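Long-range contacts in ethylbenzene dehydrogenase alpha-subunit (PDB 2IVF), which serves as the alpha-subunit of a molybdopterin oxidoreductase family enzyme, holding a molybdenum atom and an iron/sulfur cluster: residues A[214-219]-A[952-957]; A[550-555]-A[594-599]; A[585-590]-A[943-948]. All blocks are in the same frame, centred on the assembly; numbering follows the deposited sequence.

Contact 1. Residues A[214-219]-A[952-957]; sequences SPDINV and FRYYFM
Asp216 and Met957, the two residues most engaged here, meet through a carboxylate that is shared between a helix start and a distant loop. With CG anti to the backbone N (chi1 -168°), Asp216 carries its carboxylate to that loop. OD2 of Asp216 accepts from the backbone N of Met957 at 2.7 Å, through the syn lone pair and with an N-H...O angle of 155°. The same oxygen receives the hydroxyl of Tyr954: Asp216 OD2 and Tyr954 OH are modelled 2.4 Å apart, a hydrogen bond so short that its exact length is doubtful. The oxygen lies in the plane of the tyrosine ring, at its edge, while the carboxylate is turned 62° against that ring.

The second oxygen, OD1, serves the helix. Asp216 is the N-cap of helix 217-221, and its OD1 accepts from Val219 N at 3.3 Å, met from above the carboxylate plane, and more weakly from Asn218 N. The cap thereby ties this helix to the long loop between strands 915-917 and 969-975, two strands of a six-stranded mixed sheet that probably belongs to the dinucleotide-binding domain.

Asn218 lies across Met957, with its OD1 3.3 Å from Met957 SD, whereas its ND2 bonds to the backbone O of Asp223. Met957 CG sits 3.5 Å above the centre of the Phe956 ring. Ile217 CG2 packs against the same ring, 3.8 Å from Phe956 CE1.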
ATOM      1  N   SER A 214      26.608 -11.512  -8.604  1.00 23.48           N
ATOM      2  CA  SER A 214      25.356 -11.060  -7.997  1.00 24.66           C
ATOM      3  C   SER A 214      25.469  -9.590  -7.549  1.00 24.63           C
ATOM      4  O   SER A 214      25.899  -9.295  -6.424  1.00 24.90           O
ATOM      5  CB  SER A 214      24.934 -11.927  -6.809  1.00 25.86           C
ATOM      6  OG  SER A 214      25.193 -13.319  -7.007  1.00 30.39           O
ATOM      7  N   PRO A 215      25.136  -8.655  -8.441  1.00 24.66           N
ATOM      8  CA  PRO A 215      25.092  -7.280  -8.027  1.00 24.42           C
ATOM      9  C   PRO A 215      24.338  -7.073  -6.720  1.00 24.85           C
ATOM     10  O   PRO A 215      23.294  -7.726  -6.464  1.00 24.07           O
ATOM     11  CB  PRO A 215      24.406  -6.607  -9.212  1.00 25.33           C
ATOM     12  CG  PRO A 215      24.907  -7.364 -10.389  1.00 24.11           C
ATOM     13  CD  PRO A 215      24.912  -8.787  -9.899  1.00 24.37           C
ATOM     14  N   ASP A 216      24.906  -6.223  -5.876  1.00 24.69           N
ATOM     15  CA  ASP A 216      24.391  -5.988  -4.480  1.00 24.91           C
ATOM     16  C   ASP A 216      22.965  -5.468  -4.459  1.00 25.29           C
ATOM     17  O   ASP A 216      22.704  -4.398  -4.985  1.00 25.84           O
ATOM     18  CB  ASP A 216      25.294  -4.980  -3.795  1.00 25.08           C
ATOM     19  CG  ASP A 216      25.063  -4.867  -2.324  1.00 25.03           C
ATOM     20  OD1 ASP A 216      23.915  -4.639  -1.889  1.00 24.37           O
ATOM     21  OD2 ASP A 216      26.072  -4.958  -1.582  1.00 26.51           O
ATOM     22  N   ILE A 217      22.054  -6.223  -3.854  1.00 24.63           N
ATOM     23  CA  ILE A 217      20.641  -5.889  -3.844  1.00 24.95           C
ATOM     24  C   ILE A 217      20.422  -4.494  -3.260  1.00 24.91           C
ATOM     25  O   ILE A 217      19.758  -3.671  -3.843  1.00 23.54           O
ATOM     26  CB  ILE A 217      19.808  -6.956  -3.080  1.00 25.07           C
ATOM     27  CG1 ILE A 217      18.371  -6.469  -2.795  1.00 25.35           C
ATOM     28  CG2 ILE A 217      20.467  -7.356  -1.756  1.00 27.49           C
ATOM     29  CD1 ILE A 217      17.528  -6.284  -4.047  1.00 24.33           C
ATOM     30  N   ASN A 218      20.994  -4.216  -2.093  1.00 25.48           N
ATOM     31  CA  ASN A 218      20.683  -2.955  -1.413  1.00 26.88           C
ATOM     32  C   ASN A 218      21.206  -1.715  -2.082  1.00 25.39           C
ATOM     33  O   ASN A 218      20.540  -0.683  -2.094  1.00 25.02           O
ATOM     34  CB  ASN A 218      21.151  -3.008   0.032  1.00 28.27           C
ATOM     35  CG  ASN A 218      20.085  -3.487   0.899  1.00 36.40           C
ATOM     36  OD1 ASN A 218      19.813  -4.689   0.967  1.00 45.10           O
ATOM     37  ND2 ASN A 218      19.360  -2.545   1.493  1.00 43.84           N
ATOM     38  N   VAL A 219      22.397  -1.822  -2.626  1.00 25.96           N
ATOM     39  CA  VAL A 219      22.998  -0.723  -3.369  1.00 25.10           C
ATOM     40  C   VAL A 219      22.179  -0.524  -4.679  1.00 25.69           C
ATOM     41  O   VAL A 219      22.007   0.613  -5.159  1.00 24.74           O
ATOM     42  CB  VAL A 219      24.449  -1.024  -3.605  1.00 26.01           C
ATOM     43  CG1 VAL A 219      25.175   0.120  -4.368  1.00 24.89           C
ATOM     44  CG2 VAL A 219      25.136  -1.305  -2.217  1.00 21.87           C
ATOM     45  N   PHE A 952      35.108   4.506   4.811  1.00 23.83           N
ATOM     46  CA  PHE A 952      34.872   4.475   3.368  1.00 23.89           C
ATOM     47  C   PHE A 952      35.210   3.082   2.872  1.00 24.33           C
ATOM     48  O   PHE A 952      36.386   2.735   2.708  1.00 25.40           O
ATOM     49  CB  PHE A 952      35.711   5.539   2.662  1.00 24.80           C
ATOM     50  CG  PHE A 952      35.344   6.981   3.025  1.00 24.41           C
ATOM     51  CD1 PHE A 952      34.228   7.293   3.777  1.00 23.34           C
ATOM     52  CD2 PHE A 952      36.134   8.023   2.559  1.00 26.00           C
ATOM     53  CE1 PHE A 952      33.928   8.613   4.090  1.00 24.94           C
ATOM     54  CE2 PHE A 952      35.849   9.346   2.876  1.00 25.10           C
ATOM     55  CZ  PHE A 952      34.753   9.642   3.631  1.00 23.67           C
ATOM     56  N   ARG A 953      34.187   2.269   2.647  1.00 24.90           N
ATOM     57  CA  ARG A 953      34.390   0.836   2.345  1.00 24.62           C
ATOM     58  C   ARG A 953      33.144   0.178   1.808  1.00 25.39           C
ATOM     59  O   ARG A 953      32.047   0.725   1.890  1.00 25.65           O
ATOM     60  CB  ARG A 953      34.846   0.070   3.575  1.00 24.67           C
ATOM     61  CG  ARG A 953      33.841   0.047   4.703  1.00 24.06           C
ATOM     62  CD  ARG A 953      34.514  -0.157   6.096  1.00 24.79           C
ATOM     63  NE  ARG A 953      33.705   0.414   7.205  1.00 23.57           N
ATOM     64  CZ  ARG A 953      34.138   0.522   8.462  1.00 23.42           C
ATOM     65  NH1 ARG A 953      35.347   0.116   8.778  1.00 27.96           N
ATOM     66  NH2 ARG A 953      33.367   1.043   9.404  1.00 27.32           N
ATOM     67  N   TYR A 954      33.324  -1.005   1.242  1.00 25.42           N
ATOM     68  CA  TYR A 954      32.218  -1.783   0.758  1.00 25.39           C
ATOM     69  C   TYR A 954      32.246  -3.179   1.353  1.00 26.31           C
ATOM     70  O   TYR A 954      33.277  -3.870   1.342  1.00 25.37           O
ATOM     71  CB  TYR A 954      32.218  -1.877  -0.785  1.00 25.71           C
ATOM     72  CG  TYR A 954      31.171  -2.857  -1.287  1.00 25.33           C
ATOM     73  CD1 TYR A 954      29.815  -2.591  -1.120  1.00 28.17           C
ATOM     74  CD2 TYR A 954      31.524  -4.087  -1.836  1.00 26.28           C
ATOM     75  CE1 TYR A 954      28.828  -3.507  -1.544  1.00 26.54           C
ATOM     76  CE2 TYR A 954      30.541  -4.989  -2.278  1.00 23.18           C
ATOM     77  CZ  TYR A 954      29.212  -4.708  -2.109  1.00 27.84           C
ATOM     78  OH  TYR A 954      28.230  -5.599  -2.512  1.00 24.83           O
ATOM     79  N   TYR A 955      31.097  -3.585   1.864  1.00 27.79           N
ATOM     80  CA  TYR A 955      30.799  -4.990   2.077  1.00 28.84           C
ATOM     81  C   TYR A 955      29.292  -5.063   1.840  1.00 29.69           C
ATOM     82  O   TYR A 955      28.664  -4.031   1.603  1.00 29.96           O
ATOM     83  CB  TYR A 955      31.209  -5.451   3.470  1.00 28.49           C
ATOM     84  CG  TYR A 955      30.590  -4.650   4.606  1.00 28.60           C
ATOM     85  CD1 TYR A 955      29.327  -4.971   5.087  1.00 27.80           C
ATOM     86  CD2 TYR A 955      31.278  -3.603   5.233  1.00 26.00           C
ATOM     87  CE1 TYR A 955      28.744  -4.264   6.138  1.00 28.65           C
ATOM     88  CE2 TYR A 955      30.668  -2.876   6.299  1.00 27.69           C
ATOM     89  CZ  TYR A 955      29.417  -3.226   6.750  1.00 27.35           C
ATOM     90  OH  TYR A 955      28.778  -2.542   7.805  1.00 25.29           O
ATOM     91  N   PHE A 956      28.734  -6.267   1.891  1.00 30.38           N
ATOM     92  CA  PHE A 956      27.399  -6.536   1.375  1.00 30.63           C
ATOM     93  C   PHE A 956      26.381  -5.547   1.961  1.00 30.83           C
ATOM     94  O   PHE A 956      26.337  -5.336   3.180  1.00 31.30           O
ATOM     95  CB  PHE A 956      27.029  -7.984   1.682  1.00 31.47           C
ATOM     96  CG  PHE A 956      25.633  -8.387   1.240  1.00 31.91           C
ATOM     97  CD1 PHE A 956      25.148  -8.061  -0.018  1.00 34.04           C
ATOM     98  CD2 PHE A 956      24.842  -9.156   2.079  1.00 31.34           C
ATOM     99  CE1 PHE A 956      23.867  -8.460  -0.418  1.00 33.69           C
ATOM    100  CE2 PHE A 956      23.555  -9.554   1.680  1.00 33.66           C
ATOM    101  CZ  PHE A 956      23.081  -9.197   0.431  1.00 34.07           C
ATOM    102  N   MET A 957      25.597  -4.949   1.054  1.00 30.22           N
ATOM    103  CA  MET A 957      24.576  -3.940   1.323  1.00 30.75           C
ATOM    104  C   MET A 957      25.073  -2.579   1.800  1.00 30.06           C
ATOM    105  O   MET A 957      24.260  -1.656   2.020  1.00 29.77           O
ATOM    106  CB  MET A 957      23.544  -4.492   2.306  1.00 30.96           C
ATOM    107  CG  MET A 957      22.945  -5.796   1.846  1.00 31.54           C
ATOM    108  SD  MET A 957      21.708  -6.409   2.988  1.00 36.63           S
ATOM    109  CE  MET A 957      22.709  -6.331   4.454  1.00 37.64           C
TER

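Contact 2. Residues A[550-555]-A[594-599]; sequences LYYHVG and PAPDKT
Pro594, which follows a cis peptide bond, offers its carbonyl to the imidazole of His553: NE2 of His553 donates to Pro594 O at 2.8 Å with an angle of 156°. The oxygen lies close to the imidazole plane, yet the donor stands 58° above the plane of the carbonyl, so no lone pair faces it squarely. The proline ring also flanks the bond, its CB 3.8 Å from His553 NE2. At the next residue, Ala595 O comes within 3.1 Å of His553 NE2 while accepting from Lys598 N, the closing bond of a type I beta turn.

Pro596, at the second position of this turn, makes the apolar half of the contact. Pro596 CG stands 3.7 Å from the centroid of the Tyr552 ring and only 12° off the normal, a CH-pi contact over the face. The opposite face is taken by Tyr551 CD2, which holds the ring between two neighbours. Lys598 sends its NZ away to the backbone O of Gln181.

The turn thus rests on the C-terminal end of helix 546-553 shortly before the chain enters strand 602-606, with helix 574-583 touching Tyr552 through Leu578 and Lys582, and helix 617-625 packing against Val554.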
ATOM      1  N   LEU A 550      26.930  -2.064 -14.412  1.00 23.16           N
ATOM      2  CA  LEU A 550      26.052  -1.158 -15.148  1.00 23.51           C
ATOM      3  C   LEU A 550      26.858  -0.188 -15.975  1.00 23.18           C
ATOM      4  O   LEU A 550      26.535   0.049 -17.155  1.00 23.23           O
ATOM      5  CB  LEU A 550      25.104  -0.406 -14.226  1.00 23.02           C
ATOM      6  CG  LEU A 550      24.026  -1.237 -13.524  1.00 24.58           C
ATOM      7  CD1 LEU A 550      23.228  -0.357 -12.582  1.00 24.00           C
ATOM      8  CD2 LEU A 550      23.116  -1.984 -14.537  1.00 23.11           C
ATOM      9  N   TYR A 551      27.945   0.318 -15.383  1.00 22.62           N
ATOM     10  CA  TYR A 551      28.860   1.246 -16.059  1.00 22.32           C
ATOM     11  C   TYR A 551      29.602   0.612 -17.219  1.00 21.83           C
ATOM     12  O   TYR A 551      29.686   1.198 -18.277  1.00 21.22           O
ATOM     13  CB  TYR A 551      29.927   1.777 -15.063  1.00 21.21           C
ATOM     14  CG  TYR A 551      30.913   2.798 -15.604  1.00 21.12           C
ATOM     15  CD1 TYR A 551      30.599   4.155 -15.631  1.00 20.16           C
ATOM     16  CD2 TYR A 551      32.212   2.422 -16.016  1.00 18.66           C
ATOM     17  CE1 TYR A 551      31.541   5.113 -16.109  1.00 21.55           C
ATOM     18  CE2 TYR A 551      33.112   3.353 -16.454  1.00 21.51           C
ATOM     19  CZ  TYR A 551      32.772   4.702 -16.492  1.00 19.58           C
ATOM     20  OH  TYR A 551      33.731   5.570 -16.962  1.00 21.74           O
ATOM     21  N   TYR A 552      30.149  -0.573 -16.994  1.00 21.52           N
ATOM     22  CA  TYR A 552      30.985  -1.265 -17.961  1.00 22.22           C
ATOM     23  C   TYR A 552      30.235  -2.079 -19.006  1.00 21.87           C
ATOM     24  O   TYR A 552      30.734  -2.276 -20.087  1.00 21.03           O
ATOM     25  CB  TYR A 552      31.935  -2.195 -17.207  1.00 22.65           C
ATOM     26  CG  TYR A 552      33.071  -1.446 -16.580  1.00 23.75           C
ATOM     27  CD1 TYR A 552      33.970  -0.752 -17.377  1.00 21.59           C
ATOM     28  CD2 TYR A 552      33.246  -1.401 -15.189  1.00 24.99           C
ATOM     29  CE1 TYR A 552      34.999  -0.045 -16.834  1.00 22.97           C
ATOM     30  CE2 TYR A 552      34.344  -0.704 -14.625  1.00 24.39           C
ATOM     31  CZ  TYR A 552      35.202  -0.033 -15.456  1.00 24.22           C
ATOM     32  OH  TYR A 552      36.288   0.691 -14.965  1.00 25.88           O
ATOM     33  N   HIS A 553      29.021  -2.523 -18.695  1.00 21.78           N
ATOM     34  CA  HIS A 553      28.326  -3.467 -19.567  1.00 21.95           C
ATOM     35  C   HIS A 553      26.953  -3.030 -20.025  1.00 23.08           C
ATOM     36  O   HIS A 553      26.441  -3.577 -21.010  1.00 25.22           O
ATOM     37  CB  HIS A 553      28.170  -4.822 -18.866  1.00 21.26           C
ATOM     38  CG  HIS A 553      29.470  -5.479 -18.572  1.00 19.16           C
ATOM     39  ND1 HIS A 553      30.259  -6.027 -19.553  1.00 21.05           N
ATOM     40  CD2 HIS A 553      30.152  -5.611 -17.412  1.00 19.95           C
ATOM     41  CE1 HIS A 553      31.369  -6.491 -18.999  1.00 24.39           C
ATOM     42  NE2 HIS A 553      31.312  -6.268 -17.695  1.00 20.61           N
ATOM     43  N   VAL A 554      26.353  -2.065 -19.350  1.00 22.09           N
ATOM     44  CA  VAL A 554      25.009  -1.677 -19.724  1.00 21.54           C
ATOM     45  C   VAL A 554      24.932  -0.247 -20.245  1.00 22.19           C
ATOM     46  O   VAL A 554      23.843   0.351 -20.335  1.00 21.54           O
ATOM     47  CB  VAL A 554      24.006  -1.911 -18.573  1.00 21.85           C
ATOM     48  CG1 VAL A 554      22.589  -1.768 -19.105  1.00 20.11           C
ATOM     49  CG2 VAL A 554      24.198  -3.320 -17.910  1.00 21.98           C
ATOM     50  N   GLY A 555      26.105   0.302 -20.555  1.00 21.52           N
ATOM     51  CA  GLY A 555      26.232   1.587 -21.222  1.00 22.13           C
ATOM     52  C   GLY A 555      25.955   2.805 -20.359  1.00 21.95           C
ATOM     53  O   GLY A 555      25.814   3.908 -20.890  1.00 21.66           O
ATOM     54  N   PRO A 594      30.744  -8.488 -13.906  1.00 26.35           N
ATOM     55  CA  PRO A 594      31.709  -9.197 -14.744  1.00 26.90           C
ATOM     56  C   PRO A 594      32.849  -8.295 -15.172  1.00 27.53           C
ATOM     57  O   PRO A 594      32.648  -7.110 -15.345  1.00 27.33           O
ATOM     58  CB  PRO A 594      30.917  -9.595 -15.998  1.00 27.14           C
ATOM     59  CG  PRO A 594      29.508  -9.366 -15.716  1.00 26.36           C
ATOM     60  CD  PRO A 594      29.384  -8.518 -14.472  1.00 26.78           C
ATOM     61  N   ALA A 595      34.040  -8.859 -15.332  1.00 27.72           N
ATOM     62  CA  ALA A 595      35.173  -8.068 -15.744  1.00 28.57           C
ATOM     63  C   ALA A 595      34.785  -7.337 -17.056  1.00 29.58           C
ATOM     64  O   ALA A 595      34.006  -7.868 -17.864  1.00 29.26           O
ATOM     65  CB  ALA A 595      36.398  -8.963 -15.944  1.00 28.71           C
ATOM     66  N   PRO A 596      35.287  -6.104 -17.258  1.00 30.84           N
ATOM     67  CA  PRO A 596      35.034  -5.360 -18.510  1.00 30.78           C
ATOM     68  C   PRO A 596      35.304  -6.092 -19.813  1.00 30.87           C
ATOM     69  O   PRO A 596      34.694  -5.766 -20.821  1.00 31.09           O
ATOM     70  CB  PRO A 596      35.939  -4.140 -18.353  1.00 30.65           C
ATOM     71  CG  PRO A 596      35.833  -3.869 -16.874  1.00 31.46           C
ATOM     72  CD  PRO A 596      36.052  -5.268 -16.312  1.00 30.94           C
ATOM     73  N   ASP A 597      36.194  -7.073 -19.821  1.00 30.92           N
ATOM     74  CA  ASP A 597      36.426  -7.816 -21.047  1.00 31.33           C
ATOM     75  C   ASP A 597      35.604  -9.104 -21.114  1.00 31.34           C
ATOM     76  O   ASP A 597      35.748  -9.878 -22.034  1.00 31.50           O
ATOM     77  CB  ASP A 597      37.922  -8.093 -21.256  1.00 31.87           C
ATOM     78  CG  ASP A 597      38.571  -8.769 -20.064  1.00 33.77           C
ATOM     79  OD1 ASP A 597      37.875  -9.118 -19.077  1.00 33.57           O
ATOM     80  OD2 ASP A 597      39.796  -8.950 -20.125  1.00 38.00           O
ATOM     81  N   LYS A 598      34.739  -9.347 -20.141  1.00 30.98           N
ATOM     82  CA  LYS A 598      33.788 -10.434 -20.257  1.00 31.09           C
ATOM     83  C   LYS A 598      32.461  -9.845 -20.775  1.00 31.48           C
ATOM     84  O   LYS A 598      32.225  -8.628 -20.688  1.00 31.16           O
ATOM     85  CB  LYS A 598      33.561 -11.090 -18.881  1.00 31.41           C
ATOM     86  CG  LYS A 598      34.829 -11.667 -18.236  1.00 30.78           C
ATOM     87  CD  LYS A 598      35.381 -12.850 -19.026  1.00 31.93           C
ATOM     88  CE  LYS A 598      36.575 -13.495 -18.317  1.00 31.60           C
ATOM     89  NZ  LYS A 598      37.121 -14.619 -19.109  1.00 29.71           N
ATOM     90  N   THR A 599      31.594 -10.713 -21.279  1.00 31.23           N
ATOM     91  CA  THR A 599      30.264 -10.323 -21.734  1.00 30.65           C
ATOM     92  C   THR A 599      29.221 -11.055 -20.919  1.00 30.01           C
ATOM     93  O   THR A 599      29.199 -12.288 -20.906  1.00 30.57           O
ATOM     94  CB  THR A 599      30.022 -10.774 -23.172  1.00 30.99           C
ATOM     95  OG1 THR A 599      31.176 -10.510 -23.951  1.00 31.72           O
ATOM     96  CG2 THR A 599      28.835 -10.060 -23.758  1.00 31.76           C
TER

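Contact 3. Residues A[585-590]-A[943-948]; sequences GWWTND and LHLAGG
Trp586 and Gly947 bring their CA atoms to 5.3 Å where two irregular pieces of backbone meet, the first just after a helix and the second just after a 3-10 turn. A Schellman motif at Gly585 finishes helix 574-583 and releases the chain into the pair of tryptophans. Segment 943-948 belongs to the long connection between strands 915-917 and 969-975, which share a curled mixed sheet, consistent with the double-psi beta-barrel clan of the dinucleotide-binding domain.

The indole of Trp586 lies flat on glycine backbone. Gly947 CA stands 3.6 Å from the centroid of the five-membered ring of Trp586, 18° off the normal, a CH-pi contact, while Gly947 N and Gly948 N both rest over the same face, displaced toward the rim. Gly947 N reaches 3.0 Å from CE3 of Trp586, a tight approach that is possible because Gly947 has no side chain pointing at the ring. Around this stack, Trp820 meets the Trp586 ring edge-to-face, and His818 both touches the ring and donates from NE2 to Gly947 O.

Trp587 works by its edge instead. With CG beside its backbone N (chi1 -55°) and the indole turned across the bond to CB, its pyrrole edge faces the 3-10 turn, which is closed by the backbone bond from Ala946 N to Leu943 O. NE1 of Trp587 donates to Leu945 O at 2.9 Å, a slightly bent bond with an angle of 146° and the oxygen tilted from the ring plane. Leu945 supplies the acceptor near the ring plane and, well out of that plane, an apolar neighbour: its CD2 lies 4.1 Å from Trp587 CE2.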
ATOM      1  N   GLY A 585      43.834   1.172  -5.820  1.00 28.20           N
ATOM      2  CA  GLY A 585      43.591  -0.150  -5.281  1.00 27.97           C
ATOM      3  C   GLY A 585      42.350  -0.159  -4.426  1.00 27.93           C
ATOM      4  O   GLY A 585      42.111  -1.113  -3.658  1.00 27.26           O
ATOM      5  N   TRP A 586      41.533   0.884  -4.564  1.00 27.54           N
ATOM      6  CA  TRP A 586      40.321   0.979  -3.750  1.00 27.68           C
ATOM      7  C   TRP A 586      39.202   0.082  -4.258  1.00 27.97           C
ATOM      8  O   TRP A 586      38.302  -0.272  -3.486  1.00 28.69           O
ATOM      9  CB  TRP A 586      39.856   2.428  -3.659  1.00 27.85           C
ATOM     10  CG  TRP A 586      40.771   3.271  -2.899  1.00 27.57           C
ATOM     11  CD1 TRP A 586      41.808   2.858  -2.083  1.00 29.18           C
ATOM     12  CD2 TRP A 586      40.795   4.697  -2.883  1.00 28.83           C
ATOM     13  NE1 TRP A 586      42.463   3.947  -1.572  1.00 28.96           N
ATOM     14  CE2 TRP A 586      41.858   5.087  -2.042  1.00 28.60           C
ATOM     15  CE3 TRP A 586      40.026   5.689  -3.510  1.00 26.45           C
ATOM     16  CZ2 TRP A 586      42.158   6.423  -1.804  1.00 29.84           C
ATOM     17  CZ3 TRP A 586      40.322   7.002  -3.271  1.00 27.59           C
ATOM     18  CH2 TRP A 586      41.375   7.366  -2.429  1.00 28.66           C
ATOM     19  N   TRP A 587      39.230  -0.250  -5.550  1.00 27.53           N
ATOM     20  CA  TRP A 587      38.330  -1.258  -6.089  1.00 28.41           C
ATOM     21  C   TRP A 587      39.176  -2.243  -6.840  1.00 29.27           C
ATOM     22  O   TRP A 587      40.048  -1.831  -7.581  1.00 29.90           O
ATOM     23  CB  TRP A 587      37.269  -0.639  -7.002  1.00 27.60           C
ATOM     24  CG  TRP A 587      36.521   0.456  -6.279  1.00 27.07           C
ATOM     25  CD1 TRP A 587      36.806   1.787  -6.324  1.00 26.73           C
ATOM     26  CD2 TRP A 587      35.444   0.309  -5.338  1.00 27.74           C
ATOM     27  NE1 TRP A 587      35.961   2.481  -5.503  1.00 27.26           N
ATOM     28  CE2 TRP A 587      35.094   1.603  -4.904  1.00 25.78           C
ATOM     29  CE3 TRP A 587      34.699  -0.784  -4.866  1.00 26.80           C
ATOM     30  CZ2 TRP A 587      34.072   1.831  -3.986  1.00 25.75           C
ATOM     31  CZ3 TRP A 587      33.678  -0.554  -3.972  1.00 27.16           C
ATOM     32  CH2 TRP A 587      33.362   0.747  -3.547  1.00 25.70           C
ATOM     33  N   THR A 588      38.887  -3.534  -6.639  1.00 30.12           N
ATOM     34  CA  THR A 588      39.659  -4.661  -7.180  1.00 30.30           C
ATOM     35  C   THR A 588      38.823  -5.446  -8.186  1.00 30.74           C
ATOM     36  O   THR A 588      37.664  -5.098  -8.433  1.00 30.11           O
ATOM     37  CB  THR A 588      40.057  -5.589  -6.053  1.00 30.38           C
ATOM     38  OG1 THR A 588      38.886  -6.210  -5.506  1.00 31.05           O
ATOM     39  CG2 THR A 588      40.808  -4.805  -4.949  1.00 32.08           C
ATOM     40  N   ASN A 589      39.397  -6.505  -8.766  1.00 31.39           N
ATOM     41  CA  ASN A 589      38.647  -7.342  -9.715  1.00 31.32           C
ATOM     42  C   ASN A 589      37.537  -8.156  -9.079  1.00 30.88           C
ATOM     43  O   ASN A 589      36.691  -8.726  -9.798  1.00 31.20           O
ATOM     44  CB  ASN A 589      39.561  -8.307 -10.503  1.00 32.21           C
ATOM     45  CG  ASN A 589      38.883  -8.823 -11.841  1.00 34.63           C
ATOM     46  OD1 ASN A 589      37.661  -9.160 -11.888  1.00 40.36           O
ATOM     47  ND2 ASN A 589      39.666  -8.855 -12.910  1.00 39.63           N
ATOM     48  N   ASP A 590      37.528  -8.272  -7.753  1.00 30.19           N
ATOM     49  CA  ASP A 590      36.402  -8.960  -7.094  1.00 29.89           C
ATOM     50  C   ASP A 590      35.197  -8.064  -6.858  1.00 28.50           C
ATOM     51  O   ASP A 590      34.131  -8.546  -6.464  1.00 27.96           O
ATOM     52  CB  ASP A 590      36.844  -9.634  -5.799  1.00 31.05           C
ATOM     53  CG  ASP A 590      37.731 -10.839  -6.062  1.00 33.37           C
ATOM     54  OD1 ASP A 590      37.805 -11.288  -7.233  1.00 34.98           O
ATOM     55  OD2 ASP A 590      38.339 -11.341  -5.101  1.00 39.28           O
ATOM     56  N   LEU A 943      31.817  10.556  -4.923  1.00 21.67           N
ATOM     57  CA  LEU A 943      32.599  10.556  -3.685  1.00 21.34           C
ATOM     58  C   LEU A 943      32.463   9.196  -3.003  1.00 21.81           C
ATOM     59  O   LEU A 943      33.320   8.801  -2.223  1.00 23.16           O
ATOM     60  CB  LEU A 943      32.134  11.654  -2.725  1.00 21.86           C
ATOM     61  CG  LEU A 943      32.409  13.091  -3.169  1.00 21.75           C
ATOM     62  CD1 LEU A 943      31.976  14.031  -2.026  1.00 21.42           C
ATOM     63  CD2 LEU A 943      33.853  13.240  -3.531  1.00 18.13           C
ATOM     64  N   HIS A 944      31.426   8.455  -3.350  1.00 21.15           N
ATOM     65  CA  HIS A 944      31.265   7.110  -2.815  1.00 21.90           C
ATOM     66  C   HIS A 944      32.099   6.020  -3.462  1.00 22.76           C
ATOM     67  O   HIS A 944      31.968   4.872  -3.091  1.00 22.33           O
ATOM     68  CB  HIS A 944      29.802   6.743  -2.734  1.00 22.51           C
ATOM     69  CG  HIS A 944      29.015   7.685  -1.893  1.00 22.02           C
ATOM     70  ND1 HIS A 944      27.667   7.504  -1.646  1.00 22.13           N
ATOM     71  CD2 HIS A 944      29.390   8.768  -1.169  1.00 20.72           C
ATOM     72  CE1 HIS A 944      27.225   8.500  -0.895  1.00 22.59           C
ATOM     73  NE2 HIS A 944      28.256   9.259  -0.557  1.00 23.51           N
ATOM     74  N   LEU A 945      33.026   6.415  -4.348  1.00 22.84           N
ATOM     75  CA  LEU A 945      34.080   5.556  -4.843  1.00 23.94           C
ATOM     76  C   LEU A 945      35.289   5.668  -3.925  1.00 24.39           C
ATOM     77  O   LEU A 945      36.241   4.934  -4.077  1.00 25.44           O
ATOM     78  CB  LEU A 945      34.451   5.969  -6.267  1.00 23.91           C
ATOM     79  CG  LEU A 945      33.370   5.642  -7.320  1.00 23.86           C
ATOM     80  CD1 LEU A 945      33.536   6.504  -8.565  1.00 22.01           C
ATOM     81  CD2 LEU A 945      33.391   4.135  -7.660  1.00 22.87           C
ATOM     82  N   ALA A 946      35.246   6.570  -2.947  1.00 24.64           N
ATOM     83  CA  ALA A 946      36.426   6.843  -2.139  1.00 25.09           C
ATOM     84  C   ALA A 946      36.824   5.646  -1.305  1.00 25.34           C
ATOM     85  O   ALA A 946      35.984   4.948  -0.798  1.00 25.14           O
ATOM     86  CB  ALA A 946      36.208   8.057  -1.234  1.00 25.49           C
ATOM     87  N   GLY A 947      38.128   5.451  -1.147  1.00 25.01           N
ATOM     88  CA  GLY A 947      38.656   4.514  -0.178  1.00 25.45           C
ATOM     89  C   GLY A 947      39.726   5.216   0.642  1.00 25.55           C
ATOM     90  O   GLY A 947      39.746   6.444   0.737  1.00 26.38           O
ATOM     91  N   GLY A 948      40.612   4.435   1.242  1.00 25.21           N
ATOM     92  CA  GLY A 948      41.724   4.983   2.023  1.00 24.83           C
ATOM     93  C   GLY A 948      41.234   5.732   3.243  1.00 24.33           C
ATOM     94  O   GLY A 948      41.817   6.740   3.634  1.00 24.00           O
TER

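Contact 1 is the core contact, its centre about 10 Å from that of the chain, whereas contacts 2 and 3 lie farther out and are only partly buried. The chemistry changes accordingly: a carboxylate shared by several donors inside, and aromatic rings against backbone, proline or glycine outside. Contacts 1 and 3 use one loop, between strands 915-917 and 969-975, and touch where Tyr954 CB lies 3.7 Å from Trp587 CZ3. Contacts 2 and 3 use another, between helix 574-583 and strand 602-606. Helix 546-553 borders all three: its end forms part of contact 2, Pro546 touches Asp216 and Met548 touches Trp587 and Leu945.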